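Local coordinates for protein phosphoglycerate oxidoreductase (Rhizobium etli, PDB 4HY3) that probably reduces hydroxypyruvate or glyoxylate with a nicotinamide cofactor, as a member of the D-isomer specific 2-hydroxyacid dehydrogenase family, at residues 139-144 against 310-315; 77-82 against 332-337; 226-231 against 250-255. All coordinates share one frame; numbering follows the deposited sequence.

Contact 1. Residues 139-144 against 310-315; sequences LGFALA and IRSAHR
Phe141 and Ala144, one helical turn apart, meet Ile310 and Ser312, two residues apart on the other segment. The Ile310 side chain divides its two branches between the helical residues. CG2 reaches CD1 of Phe141 at 3.8 Å, coming in obliquely to the ring, while CD1 ends against CB of Ala144 at 3.4 Å. This division follows from chi1 of -72°, which places CG1 trans to the carbonyl carbon and CG2 trans to the backbone N, so that the branches spread apart along the helix. Further along, the distal end of the phenyl ring touches Ser312: CZ lies 3.4 Å from OG, which sits at the ring edge near its plane, and 3.7 Å from CB. Phe141 and Ile310 also touch Ala288, which adds a third side chain to this apolar part. Strand 309-311 is the outermost strand, within this chain, of the parallel sheet of the Rossmann-type NAD-binding domain, and the contact seats helix 131-147 against that margin. The four touching residues are buried and apolar except for Ser312, whose OG makes a weak hydrogen bond to Asp290 OD1. Beyond Ser312 the packing against the helix gives out. Ala313 is the centre of an inverse gamma turn, and the chain swings away from Phe141 to His314, which is exposed. The second subunit comes in on this side: Trp163 of that chain packs on Ala313 and His314. Before Ser312, the backbone N of Arg311 is hydrogen-bonded to Asp153 OD1 of the same neighbouring subunit.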
# COMPACT_ATOMS: atom_id res chain seq x y z
N LEU A 139 9.53 -15.01 -6.81
CA LEU A 139 10.16 -13.72 -6.94
C LEU A 139 11.67 -13.97 -6.85
O LEU A 139 12.48 -13.31 -7.50
CB LEU A 139 9.68 -12.78 -5.86
CG LEU A 139 10.27 -11.39 -5.81
CD1 LEU A 139 10.57 -10.88 -7.21
CD2 LEU A 139 9.34 -10.38 -5.13
N GLY A 140 12.04 -14.98 -6.06
CA GLY A 140 13.43 -15.31 -5.86
C GLY A 140 14.10 -15.54 -7.19
O GLY A 140 15.06 -14.86 -7.51
N PHE A 141 13.60 -16.50 -7.97
CA PHE A 141 14.17 -16.78 -9.29
C PHE A 141 14.13 -15.58 -10.22
O PHE A 141 15.10 -15.35 -10.95
CB PHE A 141 13.49 -17.93 -10.01
CG PHE A 141 13.37 -19.15 -9.20
CD1 PHE A 141 14.45 -19.63 -8.49
CD2 PHE A 141 12.18 -19.85 -9.18
CE1 PHE A 141 14.34 -20.79 -7.74
CE2 PHE A 141 12.06 -21.01 -8.42
CZ PHE A 141 13.15 -21.48 -7.71
N ALA A 142 13.04 -14.81 -10.19
CA ALA A 142 12.97 -13.58 -10.99
C ALA A 142 14.25 -12.74 -10.81
O ALA A 142 14.94 -12.44 -11.79
CB ALA A 142 11.74 -12.77 -10.68
N LEU A 143 14.58 -12.47 -9.55
CA LEU A 143 15.77 -11.69 -9.20
C LEU A 143 17.05 -12.44 -9.49
O LEU A 143 18.07 -11.83 -9.80
CB LEU A 143 15.73 -11.25 -7.74
CG LEU A 143 14.50 -10.41 -7.44
CD1 LEU A 143 14.29 -10.34 -5.93
CD2 LEU A 143 14.62 -9.03 -8.06
N ALA A 144 17.01 -13.75 -9.40
CA ALA A 144 18.20 -14.49 -9.71
C ALA A 144 18.46 -14.31 -11.21
O ALA A 144 19.54 -13.83 -11.59
CB ALA A 144 18.09 -15.95 -9.31
N ILE A 310 17.78 -21.71 -14.36
CA ILE A 310 17.82 -21.97 -12.90
C ILE A 310 16.93 -23.14 -12.46
O ILE A 310 15.72 -23.12 -12.70
CB ILE A 310 17.43 -20.73 -12.08
CG1 ILE A 310 18.54 -19.69 -12.12
CG2 ILE A 310 17.18 -21.11 -10.62
CD1 ILE A 310 18.09 -18.31 -11.69
N ARG A 311 17.54 -24.13 -11.79
CA ARG A 311 16.89 -25.39 -11.38
C ARG A 311 16.49 -25.48 -9.89
O ARG A 311 17.20 -24.95 -9.01
CB ARG A 311 17.77 -26.60 -11.73
CG ARG A 311 17.78 -27.00 -13.20
CD ARG A 311 19.16 -27.49 -13.65
NE ARG A 311 20.20 -26.48 -13.40
CZ ARG A 311 20.81 -25.77 -14.34
NH1 ARG A 311 20.54 -25.95 -15.63
NH2 ARG A 311 21.72 -24.88 -13.97
N SER A 312 15.37 -26.17 -9.63
CA SER A 312 14.77 -26.27 -8.30
C SER A 312 13.93 -27.57 -8.21
O SER A 312 12.92 -27.71 -8.90
CB SER A 312 13.88 -25.04 -8.06
OG SER A 312 13.86 -24.67 -6.69
N ALA A 313 14.36 -28.49 -7.34
CA ALA A 313 13.77 -29.83 -7.26
C ALA A 313 12.37 -29.96 -6.62
O ALA A 313 12.21 -30.60 -5.56
CB ALA A 313 14.76 -30.76 -6.58
N HIS A 314 11.36 -29.38 -7.28
CA HIS A 314 9.95 -29.40 -6.83
C HIS A 314 9.79 -29.11 -5.35
O HIS A 314 9.14 -29.84 -4.61
CB HIS A 314 9.26 -30.70 -7.26
CG HIS A 314 7.77 -30.58 -7.47
ND1 HIS A 314 7.01 -29.65 -6.84
CD2 HIS A 314 6.90 -31.33 -8.24
CE1 HIS A 314 5.72 -29.79 -7.21
NE2 HIS A 314 5.65 -30.82 -8.08
N ARG A 315 10.38 -28.01 -4.92
CA ARG A 315 10.42 -27.67 -3.51
C ARG A 315 9.94 -26.26 -3.25
O ARG A 315 10.34 -25.64 -2.26
CB ARG A 315 11.84 -27.80 -3.02
CG ARG A 315 12.77 -26.82 -3.73
CD ARG A 315 14.22 -27.24 -3.70
NE ARG A 315 14.98 -26.03 -3.46
CZ ARG A 315 15.59 -25.78 -2.31
NH1 ARG A 315 15.56 -26.68 -1.34
NH2 ARG A 315 16.23 -24.62 -2.16

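Contact 2. Residues 77-82 against 332-337; sequences ARYIIG and EDMDLM
The Tyr79 ring is held between two aliphatic carbons. CG of Met334 lies over the centre of one face, 3.9 Å from the centroid and only 8° off the ring normal, a CH-pi contact; CG of the preceding residue, Arg78, lies over the opposite face. At the ring edge, near its plane, is CB of Met337, 3.7 Å from CE1. Both methionines are modelled as selenomethionine. Met334 does more than cover the face: the bend at chi3 (105°) brings its terminal methyl beside the CD2 corner, outside the ring outline, with CE 3.3 Å from CD2 of Tyr79. The selenium stands obliquely to the ring, 5.0 Å from its centroid, in a Met-aromatic contact. The same CE also meets CD1 of Ile81 at 4.1 Å, where the two side chains cross at about a right angle. Strand 77-82 is the third strand in chain order of the mixed sheet of the first domain, between 30-34 and 99-101. Helix 320-338 comes back from the NAD-binding part to run along it; the axes of the two short segments are nearly antiparallel (163°) and 10.1 Å apart. The phenol end of Tyr79 reaches the helix backbone, its OH 2.8 Å from the carbonyl O of Met334, while its hydrogen-bond partner is Asp338 OD1. Asp338 also forms a salt bridge with Arg78 NH1, so that one carboxylate oxygen serves two neighbouring strand residues. Ala31 of strand 30-34 touches both Tyr79 and Met334, and Ser99 of strand 99-101 touches Met337.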
# COMPACT_ATOMS: atom_id res chain seq x y z
N ALA A 77 -19.83 -37.23 15.78
CA ALA A 77 -18.79 -36.53 15.02
C ALA A 77 -19.31 -35.24 14.30
O ALA A 77 -20.13 -35.31 13.37
CB ALA A 77 -18.11 -37.47 14.04
N ARG A 78 -18.82 -34.09 14.72
CA ARG A 78 -19.17 -32.85 14.08
C ARG A 78 -18.22 -32.49 12.91
O ARG A 78 -18.56 -31.65 12.10
CB ARG A 78 -19.16 -31.73 15.13
CG ARG A 78 -19.23 -30.34 14.53
CD ARG A 78 -19.38 -29.29 15.60
NE ARG A 78 -20.45 -29.64 16.51
CZ ARG A 78 -20.68 -29.00 17.66
NH1 ARG A 78 -19.92 -27.98 18.01
NH2 ARG A 78 -21.67 -29.39 18.44
N TYR A 79 -17.03 -33.09 12.86
CA TYR A 79 -16.04 -32.75 11.84
C TYR A 79 -15.15 -33.94 11.50
O TYR A 79 -14.94 -34.82 12.34
CB TYR A 79 -15.10 -31.64 12.30
CG TYR A 79 -15.74 -30.37 12.84
CD1 TYR A 79 -16.43 -29.49 12.00
CD2 TYR A 79 -15.64 -30.04 14.19
CE1 TYR A 79 -17.01 -28.33 12.49
CE2 TYR A 79 -16.20 -28.88 14.69
CZ TYR A 79 -16.88 -28.03 13.84
OH TYR A 79 -17.44 -26.90 14.34
N ILE A 80 -14.61 -33.96 10.28
CA ILE A 80 -13.57 -34.91 9.90
C ILE A 80 -12.35 -34.11 9.48
O ILE A 80 -12.38 -33.43 8.46
CB ILE A 80 -13.99 -35.79 8.70
CG1 ILE A 80 -15.41 -36.32 8.90
CG2 ILE A 80 -12.99 -36.91 8.47
CD1 ILE A 80 -15.50 -37.82 9.04
N ILE A 81 -11.28 -34.16 10.27
CA ILE A 81 -10.03 -33.59 9.77
C ILE A 81 -9.39 -34.65 8.86
O ILE A 81 -9.02 -35.73 9.34
CB ILE A 81 -9.09 -33.17 10.92
CG1 ILE A 81 -9.89 -32.43 12.01
CG2 ILE A 81 -7.94 -32.32 10.39
CD1 ILE A 81 -9.11 -32.09 13.27
N GLY A 82 -9.31 -34.36 7.56
CA GLY A 82 -8.72 -35.26 6.54
C GLY A 82 -9.59 -35.59 5.32
O GLY A 82 -10.48 -34.81 4.97
N GLU A 332 -9.49 -22.21 12.84
CA GLU A 332 -10.37 -21.13 12.56
C GLU A 332 -11.69 -21.64 11.98
O GLU A 332 -12.77 -21.31 12.48
CB GLU A 332 -9.68 -20.15 11.66
CG GLU A 332 -8.72 -19.26 12.43
CD GLU A 332 -7.76 -18.55 11.50
OE1 GLU A 332 -7.40 -19.19 10.48
OE2 GLU A 332 -7.37 -17.38 11.79
N ASP A 333 -11.63 -22.48 10.96
CA ASP A 333 -12.88 -22.97 10.40
C ASP A 333 -13.73 -23.78 11.36
O ASP A 333 -14.94 -23.67 11.33
CB ASP A 333 -12.68 -23.62 9.04
CG ASP A 333 -12.66 -22.58 7.92
OD1 ASP A 333 -13.04 -21.42 8.23
OD2 ASP A 333 -12.26 -22.89 6.76
N MSE A 334 -13.12 -24.54 12.25
CA MSE A 334 -13.92 -25.29 13.22
C MSE A 334 -14.68 -24.35 14.15
O MSE A 334 -15.87 -24.54 14.44
CB MSE A 334 -12.95 -26.25 13.88
CG MSE A 334 -12.80 -27.52 13.04
SE MSE A 334 -11.40 -28.65 13.84
CE MSE A 334 -12.43 -30.07 14.70
N ASP A 335 -13.99 -23.30 14.56
CA ASP A 335 -14.53 -22.38 15.51
C ASP A 335 -15.73 -21.63 14.96
O ASP A 335 -16.71 -21.40 15.72
CB ASP A 335 -13.44 -21.41 15.89
CG ASP A 335 -13.94 -20.35 16.80
OD1 ASP A 335 -14.55 -20.68 17.84
OD2 ASP A 335 -13.70 -19.17 16.48
N LEU A 336 -15.67 -21.26 13.67
CA LEU A 336 -16.82 -20.69 12.99
C LEU A 336 -18.00 -21.65 12.93
O LEU A 336 -19.14 -21.27 13.22
CB LEU A 336 -16.47 -20.13 11.62
CG LEU A 336 -15.59 -18.86 11.64
CD1 LEU A 336 -14.72 -18.76 10.41
CD2 LEU A 336 -16.34 -17.54 11.85
N MSE A 337 -17.77 -22.91 12.60
CA MSE A 337 -18.88 -23.81 12.43
C MSE A 337 -19.42 -24.25 13.76
O MSE A 337 -20.61 -24.53 13.88
CB MSE A 337 -18.45 -24.99 11.62
CG MSE A 337 -17.88 -24.42 10.36
SE MSE A 337 -17.87 -25.82 8.98
CE MSE A 337 -15.94 -26.16 9.21

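Contact 3. Residues 226-231 against 250-255; sequences DVLTKS and AEAFSS
Leu228 reaches across to Ala252 and Ser255 with its two methyl groups, and Thr229 beside it turns its hydroxyl to Ser255. In Leu228 the first torsion carries CG to the side opposite the backbone N (chi1 -155°) and chi2 is extended, which projects the isobutyl end outward from its helix. CD1 then lies 3.9 Å from CB of Ala252, and CD2 lies 3.8 Å from CB of Ser255. CD2 is also modelled very close to the carbonyl O of Ala252, and the exact placement of this methyl is therefore doubtful. Leu248 and Met256 also touch Leu228. Both helices belong to crossover connections of the Rossmann-type domain: helix 224-229 leads from strand 220-221 into strand 233-236, and helix 250-254 lies in the beta-alpha-beta crossover from strand 233-236 to the neighbouring parallel strand 261-264. The last turn of helix 224-229 meets Ala252 and Ser255 of the other segment. The polar part of the contact lies at the partly exposed rim, where Thr229 OG1 donates to the carbonyl O of Ser255; the modelled length of 2.5 Å is very short and its value uncertain. Ser255 OG lies 2.8 Å from the same OG1. Thr229 and Ser255 are both modelled with chi1 off a staggered position (-101° for Thr229), which at 2.8 Å resolution carries little meaning. Apart from the interface, Lys230, the first residue to leave helical geometry, runs its largely extended chain alongside Asp226, and NZ forms a salt bridge with OD2 from above the carboxylate plane. Phe253, whose CB points away from helix 224-229, meets Phe262 edge-to-face and packs on helix 273-281.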
# COMPACT_ATOMS: atom_id res chain seq x y z
N ASP A 226 -0.75 -11.09 -25.37
CA ASP A 226 -0.17 -9.95 -24.64
C ASP A 226 0.80 -10.35 -23.52
O ASP A 226 1.89 -9.80 -23.41
CB ASP A 226 -1.25 -9.05 -24.02
CG ASP A 226 -2.09 -8.35 -25.06
OD1 ASP A 226 -3.27 -8.06 -24.78
OD2 ASP A 226 -1.57 -8.10 -26.16
N VAL A 227 0.37 -11.29 -22.67
CA VAL A 227 1.12 -11.73 -21.49
C VAL A 227 2.40 -12.38 -21.97
O VAL A 227 3.50 -12.17 -21.43
CB VAL A 227 0.31 -12.73 -20.64
CG1 VAL A 227 1.18 -13.48 -19.63
CG2 VAL A 227 -0.83 -12.02 -19.93
N LEU A 228 2.25 -13.17 -23.03
CA LEU A 228 3.30 -14.00 -23.55
C LEU A 228 4.31 -13.14 -24.32
O LEU A 228 5.48 -13.51 -24.46
CB LEU A 228 2.66 -15.05 -24.45
CG LEU A 228 3.38 -16.38 -24.68
CD1 LEU A 228 2.41 -17.45 -25.17
CD2 LEU A 228 4.51 -16.19 -25.68
N THR A 229 3.85 -11.98 -24.78
CA THR A 229 4.56 -11.24 -25.81
C THR A 229 5.14 -9.91 -25.38
O THR A 229 6.31 -9.64 -25.63
CB THR A 229 3.70 -11.15 -27.10
OG1 THR A 229 4.18 -12.13 -28.04
CG2 THR A 229 3.69 -9.74 -27.73
N LYS A 230 4.31 -9.09 -24.74
CA LYS A 230 4.71 -7.76 -24.26
C LYS A 230 5.26 -7.82 -22.83
O LYS A 230 4.98 -6.92 -22.02
CB LYS A 230 3.50 -6.84 -24.30
CG LYS A 230 2.55 -7.22 -25.42
CD LYS A 230 1.48 -6.18 -25.70
CE LYS A 230 1.06 -6.32 -27.15
NZ LYS A 230 -0.40 -6.16 -27.30
N SER A 231 6.03 -8.87 -22.52
CA SER A 231 6.44 -9.09 -21.13
C SER A 231 7.92 -9.47 -20.93
O SER A 231 8.48 -10.28 -21.68
CB SER A 231 5.51 -10.10 -20.42
OG SER A 231 4.36 -9.48 -19.89
N ALA A 250 7.00 -24.68 -28.92
CA ALA A 250 8.12 -24.04 -29.61
C ALA A 250 7.73 -22.65 -30.12
O ALA A 250 8.52 -21.70 -30.06
CB ALA A 250 8.62 -24.93 -30.75
N GLU A 251 6.48 -22.54 -30.57
CA GLU A 251 5.94 -21.37 -31.25
C GLU A 251 5.59 -20.28 -30.24
O GLU A 251 5.85 -19.09 -30.46
CB GLU A 251 4.74 -21.81 -32.09
CG GLU A 251 4.29 -20.84 -33.16
CD GLU A 251 3.26 -19.86 -32.65
OE1 GLU A 251 2.13 -20.30 -32.33
OE2 GLU A 251 3.59 -18.65 -32.56
N ALA A 252 5.03 -20.69 -29.11
CA ALA A 252 4.80 -19.78 -28.00
C ALA A 252 6.10 -19.11 -27.50
O ALA A 252 6.10 -17.93 -27.18
CB ALA A 252 4.12 -20.52 -26.87
N PHE A 253 7.19 -19.87 -27.43
CA PHE A 253 8.43 -19.32 -26.89
C PHE A 253 9.10 -18.22 -27.72
O PHE A 253 9.40 -17.15 -27.20
CB PHE A 253 9.41 -20.43 -26.53
CG PHE A 253 9.01 -21.17 -25.29
CD1 PHE A 253 9.07 -20.54 -24.04
CD2 PHE A 253 8.56 -22.48 -25.36
CE1 PHE A 253 8.69 -21.22 -22.89
CE2 PHE A 253 8.18 -23.16 -24.21
CZ PHE A 253 8.24 -22.52 -22.98
N SER A 254 9.32 -18.49 -29.00
CA SER A 254 9.75 -17.48 -29.97
C SER A 254 8.88 -16.20 -29.93
O SER A 254 9.37 -15.10 -30.10
CB SER A 254 9.71 -18.07 -31.38
OG SER A 254 8.51 -18.81 -31.61
N SER A 255 7.58 -16.37 -29.71
CA SER A 255 6.66 -15.24 -29.64
C SER A 255 7.05 -14.17 -28.59
O SER A 255 6.42 -13.11 -28.52
CB SER A 255 5.25 -15.77 -29.36
OG SER A 255 4.49 -14.86 -28.58

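Contacts 1 and 3 belong to the NAD-binding domain, their centres 21 Å apart and their nearest atoms about 11 Å apart: contact 3 joins crossover helices on the parallel sheet, contact 1 joins helix 131-147 to its outer strand 309-311. Contact 2 lies in the other domain, its centre 36 Å from contact 1 and 45 Å from contact 3, across the centre of the chain. Along the chain the segments run 77-82, 139-144, 226-231, 250-255, 310-315 and 332-337, so each contact encloses the next, from 2 to 1 to 3. After strand 309-311, helix 320-338 returns to the first domain, making that domain discontinuous in sequence.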